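Local coordinates for conserved hypothetical protein (PDB 1T62) that is of unknown function but carries an ASCH domain of the PUA clan, a family relationship consistent with a role in binding RNA, at residues I84-K89 / S145-D150; D24-G29 / Q70-L75. All coordinates share one frame; numbering follows the deposited sequence.

Contact 1: residues I84-K89 / S145-D150; sequences IIRTTK and SFEVVD
I84 faces both V149 and D150, and S145 faces both T88 and K89, so two classic beta bulges bracket this antiparallel pairing in the mixed sheet of the ASCH domain. The axes of strands 84-87 and 145-150 approach to 4.4 Å, and their N-to-C directions lie 142° apart. Between the bulges the register is regular: R86 and E147 form a hydrogen-bonded pair through both backbone groups, with R86 N to E147 O at 2.9 Å, while I85 with V148 and T87 with F146 are non-hydrogen-bonded pairs. At the first bulge I84 N donates to D150 O (2.7 Å), and I84 O takes V149 N and, weakly, D150 N.

The sheet has two distinct faces. On that of I85, V148, T87 and F146, the I85 CD1 methyl lies over the phenyl ring of F146, 3.7 Å from its centroid and 25° off the normal, a CH-pi contact offset toward the rim. With chi1 at 53°, F146 CG lies between its own backbone N and carbonyl carbon, which places one ring face against the I85 methyl. Helix 33-44 meets this face of the sheet, V43 touching F146 and V148. On the opposite face, I84 and D150 meet helix 2-16, where K15 holds D150 OD1 in a salt bridge. R86 and E147 extend side by side there, but the modelled approach of their charged ends is doubtful.

The second bulge centres on S145 O: T88 N arrives nearly in line with its C=O bond at 2.6 Å, K89 N adds a weak bond, and T88 OG1 donates from above the carbonyl plane at 3.0 Å.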
ATOM      1  N   ILE B  84      -1.133   5.746  13.980  1.00 18.16           N
ATOM      2  CA  ILE B  84      -1.649   7.092  13.831  1.00 18.61           C
ATOM      3  C   ILE B  84      -0.674   8.033  14.563  1.00 19.28           C
ATOM      4  O   ILE B  84      -0.101   7.685  15.598  1.00 17.30           O
ATOM      5  CB  ILE B  84      -3.125   7.213  14.334  1.00 16.50           C
ATOM      6  CG1 ILE B  84      -3.248   8.342  15.335  1.00 15.06           C
ATOM      7  CG2 ILE B  84      -3.627   5.912  14.876  1.00 15.68           C
ATOM      8  CD1 ILE B  84      -3.588   9.637  14.666  1.00 14.61           C
ATOM      9  N   ILE B  85      -0.458   9.215  13.989  1.00 10.23           N
ATOM     10  CA  ILE B  85       0.485  10.164  14.549  1.00 14.01           C
ATOM     11  C   ILE B  85      -0.083  11.557  14.782  1.00 13.32           C
ATOM     12  O   ILE B  85      -1.082  11.948  14.181  1.00 13.65           O
ATOM     13  CB  ILE B  85       1.683  10.287  13.619  1.00  1.28           C
ATOM     14  CG1 ILE B  85       1.241  10.871  12.279  1.00  5.57           C
ATOM     15  CG2 ILE B  85       2.263   8.917  13.359  1.00  3.34           C
ATOM     16  CD1 ILE B  85       2.375  11.198  11.363  1.00 12.24           C
ATOM     17  N   ARG B  86       0.570  12.310  15.658  1.00 26.84           N
ATOM     18  CA  ARG B  86       0.134  13.667  15.939  1.00 25.15           C
ATOM     19  C   ARG B  86       1.246  14.656  15.619  1.00 24.50           C
ATOM     20  O   ARG B  86       2.391  14.480  16.043  1.00 23.63           O
ATOM     21  CB  ARG B  86      -0.269  13.823  17.398  1.00 26.24           C
ATOM     22  CG  ARG B  86      -1.268  14.922  17.556  1.00 26.15           C
ATOM     23  CD  ARG B  86      -0.815  16.002  18.486  1.00 26.94           C
ATOM     24  NE  ARG B  86      -1.166  15.693  19.864  1.00 27.27           N
ATOM     25  CZ  ARG B  86      -0.410  14.956  20.657  1.00 27.89           C
ATOM     26  NH1 ARG B  86       0.727  14.469  20.186  1.00 27.92           N
ATOM     27  NH2 ARG B  86      -0.783  14.718  21.903  1.00 30.01           N
ATOM     28  N   THR B  87       0.908  15.697  14.869  1.00 11.98           N
ATOM     29  CA  THR B  87       1.886  16.709  14.490  1.00  9.62           C
ATOM     30  C   THR B  87       2.035  17.744  15.601  1.00  9.49           C
ATOM     31  O   THR B  87       1.064  18.377  15.998  1.00  6.24           O
ATOM     32  CB  THR B  87       1.459  17.420  13.185  1.00 19.33           C
ATOM     33  OG1 THR B  87       1.213  16.441  12.161  1.00 20.67           O
ATOM     34  CG2 THR B  87       2.547  18.353  12.715  1.00 18.97           C
ATOM     35  N   THR B  88       3.254  17.903  16.108  1.00 15.50           N
ATOM     36  CA  THR B  88       3.522  18.863  17.174  1.00 14.82           C
ATOM     37  C   THR B  88       4.172  20.110  16.600  1.00 16.68           C
ATOM     38  O   THR B  88       4.358  21.099  17.306  1.00 14.64           O
ATOM     39  CB  THR B  88       4.489  18.289  18.236  1.00 15.91           C
ATOM     40  OG1 THR B  88       5.675  17.805  17.595  1.00 13.63           O
ATOM     41  CG2 THR B  88       3.856  17.146  18.993  1.00 13.77           C
ATOM     42  N   LYS B  89       4.504  20.073  15.312  1.00 15.17           N
ATOM     43  CA  LYS B  89       5.174  21.208  14.682  1.00 15.39           C
ATOM     44  C   LYS B  89       5.061  21.201  13.160  1.00 15.51           C
ATOM     45  O   LYS B  89       5.202  20.175  12.532  1.00 17.03           O
ATOM     46  CB  LYS B  89       6.646  21.168  15.105  1.00 37.61           C
ATOM     47  CG  LYS B  89       7.548  22.268  14.589  1.00 40.86           C
ATOM     48  CD  LYS B  89       8.965  22.028  15.100  1.00 42.20           C
ATOM     49  CE  LYS B  89       9.928  23.024  14.527  1.00 42.07           C
ATOM     50  NZ  LYS B  89       9.844  23.039  13.045  1.00 44.35           N
ATOM     51  N   SER B 145       6.677  17.708  12.295  1.00 16.20           N
ATOM     52  CA  SER B 145       7.310  16.972  13.371  1.00 16.65           C
ATOM     53  C   SER B 145       6.147  16.385  14.148  1.00 16.44           C
ATOM     54  O   SER B 145       5.298  17.107  14.670  1.00 16.72           O
ATOM     55  CB  SER B 145       8.143  17.905  14.222  1.00 21.60           C
ATOM     56  OG  SER B 145       9.204  18.428  13.441  1.00 27.37           O
ATOM     57  N   PHE B 146       6.110  15.061  14.193  1.00 16.68           N
ATOM     58  CA  PHE B 146       5.028  14.338  14.834  1.00 16.54           C
ATOM     59  C   PHE B 146       5.516  13.306  15.847  1.00 17.74           C
ATOM     60  O   PHE B 146       6.720  13.077  15.993  1.00 15.24           O
ATOM     61  CB  PHE B 146       4.222  13.605  13.753  1.00 12.74           C
ATOM     62  CG  PHE B 146       5.075  12.735  12.864  1.00 11.07           C
ATOM     63  CD1 PHE B 146       5.710  13.267  11.744  1.00  8.77           C
ATOM     64  CD2 PHE B 146       5.324  11.401  13.203  1.00 11.59           C
ATOM     65  CE1 PHE B 146       6.584  12.494  10.976  1.00  7.73           C
ATOM     66  CE2 PHE B 146       6.202  10.616  12.439  1.00 10.50           C
ATOM     67  CZ  PHE B 146       6.831  11.166  11.326  1.00 10.41           C
ATOM     68  N   GLU B 147       4.554  12.688  16.531  1.00 19.11           N
ATOM     69  CA  GLU B 147       4.825  11.634  17.492  1.00 19.63           C
ATOM     70  C   GLU B 147       3.825  10.504  17.251  1.00 20.36           C
ATOM     71  O   GLU B 147       2.651  10.758  16.984  1.00 21.20           O
ATOM     72  CB  GLU B 147       4.737  12.153  18.937  1.00 16.63           C
ATOM     73  CG  GLU B 147       3.445  12.824  19.387  1.00 22.53           C
ATOM     74  CD  GLU B 147       3.588  13.423  20.803  1.00 25.26           C
ATOM     75  OE1 GLU B 147       2.653  14.085  21.305  1.00 24.64           O
ATOM     76  OE2 GLU B 147       4.661  13.230  21.424  1.00 27.41           O
ATOM     77  N   VAL B 148       4.302   9.260  17.284  1.00 25.96           N
ATOM     78  CA  VAL B 148       3.418   8.123  17.080  1.00 23.87           C
ATOM     79  C   VAL B 148       2.516   8.038  18.291  1.00 22.07           C
ATOM     80  O   VAL B 148       2.954   7.803  19.421  1.00 21.14           O
ATOM     81  CB  VAL B 148       4.195   6.819  16.888  1.00 23.37           C
ATOM     82  CG1 VAL B 148       3.279   5.608  17.161  1.00 21.23           C
ATOM     83  CG2 VAL B 148       4.716   6.768  15.457  1.00 23.18           C
ATOM     84  N   VAL B 149       1.238   8.226  18.016  1.00 15.17           N
ATOM     85  CA  VAL B 149       0.204   8.286  19.033  1.00 15.65           C
ATOM     86  C   VAL B 149      -0.637   7.004  19.177  1.00 13.26           C
ATOM     87  O   VAL B 149      -1.424   6.878  20.099  1.00 11.33           O
ATOM     88  CB  VAL B 149      -0.659   9.551  18.705  1.00  3.10           C
ATOM     89  CG1 VAL B 149      -2.092   9.180  18.424  1.00  3.70           C
ATOM     90  CG2 VAL B 149      -0.494  10.579  19.790  1.00  1.00           C
ATOM     91  N   ASP B 150      -0.454   6.048  18.275  1.00 14.72           N
ATOM     92  CA  ASP B 150      -1.204   4.798  18.328  1.00 18.68           C
ATOM     93  C   ASP B 150      -0.713   3.837  17.239  1.00 20.31           C
ATOM     94  O   ASP B 150      -0.382   4.258  16.133  1.00 21.40           O
ATOM     95  CB  ASP B 150      -2.699   5.090  18.157  1.00 29.49           C
ATOM     96  CG  ASP B 150      -3.585   3.867  18.416  1.00 31.97           C
ATOM     97  OD1 ASP B 150      -4.827   4.027  18.376  1.00 33.70           O
ATOM     98  OD2 ASP B 150      -3.066   2.750  18.657  1.00 33.67           O
TER

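Contact 2: residues D24-G29 / Q70-L75; sequences DVWMFG and QYDIIL
W26 lies with its six-membered ring under the I74 CD1 methyl, 3.4 Å from the ring centroid and 12° off the normal, a CH-pi contact over one face. At the indole edge, NE1 donates to D72 OD2 at 2.8 Å, with the oxygen 3° out of the ring plane and met on its anti side. Q70 NE2 takes the syn lone pair of D72 OD1 at 2.7 Å, so each carboxylate oxygen has a donor and the group's rotation is restrained from two directions; these N-H donors may also ease its proximity to D24. Further along, W26 CZ3 sits over the centre of the F28 ring.

In the backbone, V25 pairs with I73 and W26 with I74 in parallel register, joined by I73 N to D24 O, W26 N to I73 O and L75 N to W26 O (2.8 Å). On the other face V25 CG1 lies alongside I73 CB at 3.6 Å.

Strand 24-27 is outermost within this chain, where L2 of the second subunit packs on V25. Helix 2-16 reaches V25 and I73 through V5, and strand 81-94 flanks strand 71-75 on the side away from 24-27.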
ATOM      1  N   ASP B  24      -6.610  12.574   7.361  1.00 10.47           N
ATOM      2  CA  ASP B  24      -6.158  12.054   6.085  1.00 12.36           C
ATOM      3  C   ASP B  24      -5.418  10.750   6.388  1.00 11.50           C
ATOM      4  O   ASP B  24      -4.849  10.591   7.477  1.00 11.78           O
ATOM      5  CB  ASP B  24      -5.184  13.037   5.439  1.00 26.91           C
ATOM      6  CG  ASP B  24      -5.768  14.425   5.281  1.00 32.11           C
ATOM      7  OD1 ASP B  24      -4.991  15.404   5.348  1.00 34.25           O
ATOM      8  OD2 ASP B  24      -6.998  14.537   5.080  1.00 38.79           O
ATOM      9  N   VAL B  25      -5.444   9.811   5.443  1.00 24.69           N
ATOM     10  CA  VAL B  25      -4.733   8.550   5.616  1.00 21.47           C
ATOM     11  C   VAL B  25      -3.820   8.436   4.408  1.00 21.12           C
ATOM     12  O   VAL B  25      -4.228   8.756   3.302  1.00 20.07           O
ATOM     13  CB  VAL B  25      -5.698   7.332   5.684  1.00 21.49           C
ATOM     14  CG1 VAL B  25      -6.888   7.660   6.574  1.00 19.97           C
ATOM     15  CG2 VAL B  25      -6.144   6.928   4.310  1.00 23.70           C
ATOM     16  N   TRP B  26      -2.584   8.002   4.614  1.00 22.87           N
ATOM     17  CA  TRP B  26      -1.629   7.892   3.517  1.00 21.06           C
ATOM     18  C   TRP B  26      -0.439   7.081   3.944  1.00 22.72           C
ATOM     19  O   TRP B  26      -0.260   6.835   5.130  1.00 24.14           O
ATOM     20  CB  TRP B  26      -1.136   9.278   3.097  1.00  9.97           C
ATOM     21  CG  TRP B  26      -0.912  10.253   4.239  1.00  6.61           C
ATOM     22  CD1 TRP B  26      -1.846  11.067   4.810  1.00  6.44           C
ATOM     23  CD2 TRP B  26       0.309  10.492   4.953  1.00  6.44           C
ATOM     24  NE1 TRP B  26      -1.288  11.797   5.833  1.00  6.44           N
ATOM     25  CE2 TRP B  26       0.034  11.466   5.943  1.00  6.44           C
ATOM     26  CE3 TRP B  26       1.610   9.977   4.856  1.00  6.44           C
ATOM     27  CZ2 TRP B  26       1.012  11.941   6.832  1.00  6.44           C
ATOM     28  CZ3 TRP B  26       2.593  10.451   5.754  1.00  6.44           C
ATOM     29  CH2 TRP B  26       2.278  11.425   6.726  1.00  6.44           C
ATOM     30  N   MET B  27       0.368   6.649   2.982  1.00 17.42           N
ATOM     31  CA  MET B  27       1.570   5.900   3.307  1.00 17.78           C
ATOM     32  C   MET B  27       2.726   6.821   2.941  1.00 18.87           C
ATOM     33  O   MET B  27       2.537   7.762   2.170  1.00 18.77           O
ATOM     34  CB  MET B  27       1.642   4.578   2.530  1.00 17.50           C
ATOM     35  CG  MET B  27       1.928   4.696   1.058  1.00 20.49           C
ATOM     36  SD  MET B  27       1.939   3.069   0.250  1.00 23.68           S
ATOM     37  CE  MET B  27       3.632   2.773   0.081  1.00 25.69           C
ATOM     38  N   PHE B  28       3.907   6.587   3.511  1.00 15.69           N
ATOM     39  CA  PHE B  28       5.056   7.437   3.224  1.00 13.80           C
ATOM     40  C   PHE B  28       5.681   7.047   1.910  1.00 15.10           C
ATOM     41  O   PHE B  28       5.680   5.877   1.540  1.00 15.56           O
ATOM     42  CB  PHE B  28       6.105   7.302   4.313  1.00 11.19           C
ATOM     43  CG  PHE B  28       5.784   8.049   5.560  1.00  5.91           C
ATOM     44  CD1 PHE B  28       6.193   9.359   5.718  1.00  3.53           C
ATOM     45  CD2 PHE B  28       5.114   7.428   6.604  1.00  5.27           C
ATOM     46  CE1 PHE B  28       5.949  10.037   6.908  1.00  4.06           C
ATOM     47  CE2 PHE B  28       4.859   8.092   7.800  1.00  3.74           C
ATOM     48  CZ  PHE B  28       5.278   9.400   7.959  1.00  4.45           C
ATOM     49  N   GLY B  29       6.216   8.029   1.198  1.00 33.15           N
ATOM     50  CA  GLY B  29       6.860   7.736  -0.066  1.00 34.45           C
ATOM     51  C   GLY B  29       6.032   8.058  -1.284  1.00 36.73           C
ATOM     52  O   GLY B  29       5.122   8.881  -1.227  1.00 38.64           O
ATOM     53  N   GLN B  70      -2.764  18.395  14.405  1.00 10.33           N
ATOM     54  CA  GLN B  70      -3.606  17.498  13.620  1.00  9.82           C
ATOM     55  C   GLN B  70      -3.113  16.057  13.657  1.00 10.99           C
ATOM     56  O   GLN B  70      -1.990  15.789  14.082  1.00 11.37           O
ATOM     57  CB  GLN B  70      -3.648  17.947  12.169  1.00 13.82           C
ATOM     58  CG  GLN B  70      -2.326  17.751  11.467  1.00 11.09           C
ATOM     59  CD  GLN B  70      -2.451  17.773   9.962  1.00  8.46           C
ATOM     60  OE1 GLN B  70      -2.856  18.771   9.368  1.00  6.21           O
ATOM     61  NE2 GLN B  70      -2.098  16.662   9.333  1.00  7.92           N
ATOM     62  N   TYR B  71      -3.961  15.137  13.200  1.00 15.24           N
ATOM     63  CA  TYR B  71      -3.622  13.717  13.152  1.00 14.46           C
ATOM     64  C   TYR B  71      -3.594  13.166  11.729  1.00 16.86           C
ATOM     65  O   TYR B  71      -4.238  13.686  10.818  1.00 15.18           O
ATOM     66  CB  TYR B  71      -4.615  12.875  13.950  1.00  9.62           C
ATOM     67  CG  TYR B  71      -4.662  13.163  15.425  1.00  5.69           C
ATOM     68  CD1 TYR B  71      -5.507  14.146  15.934  1.00  4.61           C
ATOM     69  CD2 TYR B  71      -3.885  12.432  16.316  1.00  5.02           C
ATOM     70  CE1 TYR B  71      -5.582  14.389  17.297  1.00  5.13           C
ATOM     71  CE2 TYR B  71      -3.942  12.665  17.681  1.00  4.52           C
ATOM     72  CZ  TYR B  71      -4.791  13.647  18.169  1.00  6.24           C
ATOM     73  OH  TYR B  71      -4.831  13.909  19.524  1.00  5.69           O
ATOM     74  N   ASP B  72      -2.837  12.096  11.559  1.00 18.03           N
ATOM     75  CA  ASP B  72      -2.729  11.437  10.278  1.00 19.73           C
ATOM     76  C   ASP B  72      -2.658   9.939  10.487  1.00 21.47           C
ATOM     77  O   ASP B  72      -1.843   9.452  11.270  1.00 20.61           O
ATOM     78  CB  ASP B  72      -1.482  11.888   9.537  1.00 19.92           C
ATOM     79  CG  ASP B  72      -1.534  13.340   9.152  1.00 22.56           C
ATOM     80  OD1 ASP B  72      -1.378  14.192  10.054  1.00 25.96           O
ATOM     81  OD2 ASP B  72      -1.734  13.624   7.950  1.00 23.67           O
ATOM     82  N   ILE B  73      -3.532   9.210   9.801  1.00 16.71           N
ATOM     83  CA  ILE B  73      -3.522   7.766   9.892  1.00 14.28           C
ATOM     84  C   ILE B  73      -2.461   7.338   8.880  1.00 15.39           C
ATOM     85  O   ILE B  73      -2.482   7.778   7.735  1.00 15.20           O
ATOM     86  CB  ILE B  73      -4.916   7.204   9.544  1.00  8.74           C
ATOM     87  CG1 ILE B  73      -5.929   7.720  10.573  1.00  8.55           C
ATOM     88  CG2 ILE B  73      -4.901   5.691   9.550  1.00  7.54           C
ATOM     89  CD1 ILE B  73      -7.382   7.400  10.259  1.00  5.63           C
ATOM     90  N   ILE B  74      -1.515   6.509   9.307  1.00 22.71           N
ATOM     91  CA  ILE B  74      -0.432   6.065   8.428  1.00 18.40           C
ATOM     92  C   ILE B  74      -0.548   4.624   7.930  1.00 21.88           C
ATOM     93  O   ILE B  74      -0.748   3.704   8.720  1.00 21.51           O
ATOM     94  CB  ILE B  74       0.911   6.204   9.133  1.00 12.97           C
ATOM     95  CG1 ILE B  74       1.162   7.670   9.468  1.00  9.70           C
ATOM     96  CG2 ILE B  74       2.001   5.621   8.280  1.00 11.52           C
ATOM     97  CD1 ILE B  74       1.162   8.571   8.262  1.00  7.53           C
ATOM     98  N   LEU B  75      -0.402   4.433   6.621  1.00 24.52           N
ATOM     99  CA  LEU B  75      -0.485   3.102   6.029  1.00 25.38           C
ATOM    100  C   LEU B  75       0.897   2.594   5.692  1.00 27.72           C
ATOM    101  O   LEU B  75       1.810   3.389   5.465  1.00 30.11           O
ATOM    102  CB  LEU B  75      -1.311   3.138   4.751  1.00 19.86           C
ATOM    103  CG  LEU B  75      -2.768   3.550   4.916  1.00 19.92           C
ATOM    104  CD1 LEU B  75      -3.448   3.556   3.562  1.00 13.70           C
ATOM    105  CD2 LEU B  75      -3.466   2.577   5.851  1.00 19.41           C
TER

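How the contacts relate
Contacts 1 and 2 are consecutive strips of one sheet, their centres about 10 Å apart, with strand order 24-27, 71-75, 81-94, 140-151. The join is the neighbouring pair 71-75 and 81-94, for which I85 N to D72 O (3.1 Å) and T87 N to Q70 O (3.0 Å) are probable hydrogen bonds. D72 therefore serves both contacts, its backbone O facing I85 and its carboxylate W26. Y71 packs against contact 1, its CD2 lying 3.3 Å from I84 CD1. On one face, F8 of helix 2-16 touches I84 and I73; on the other, F28 touches F146.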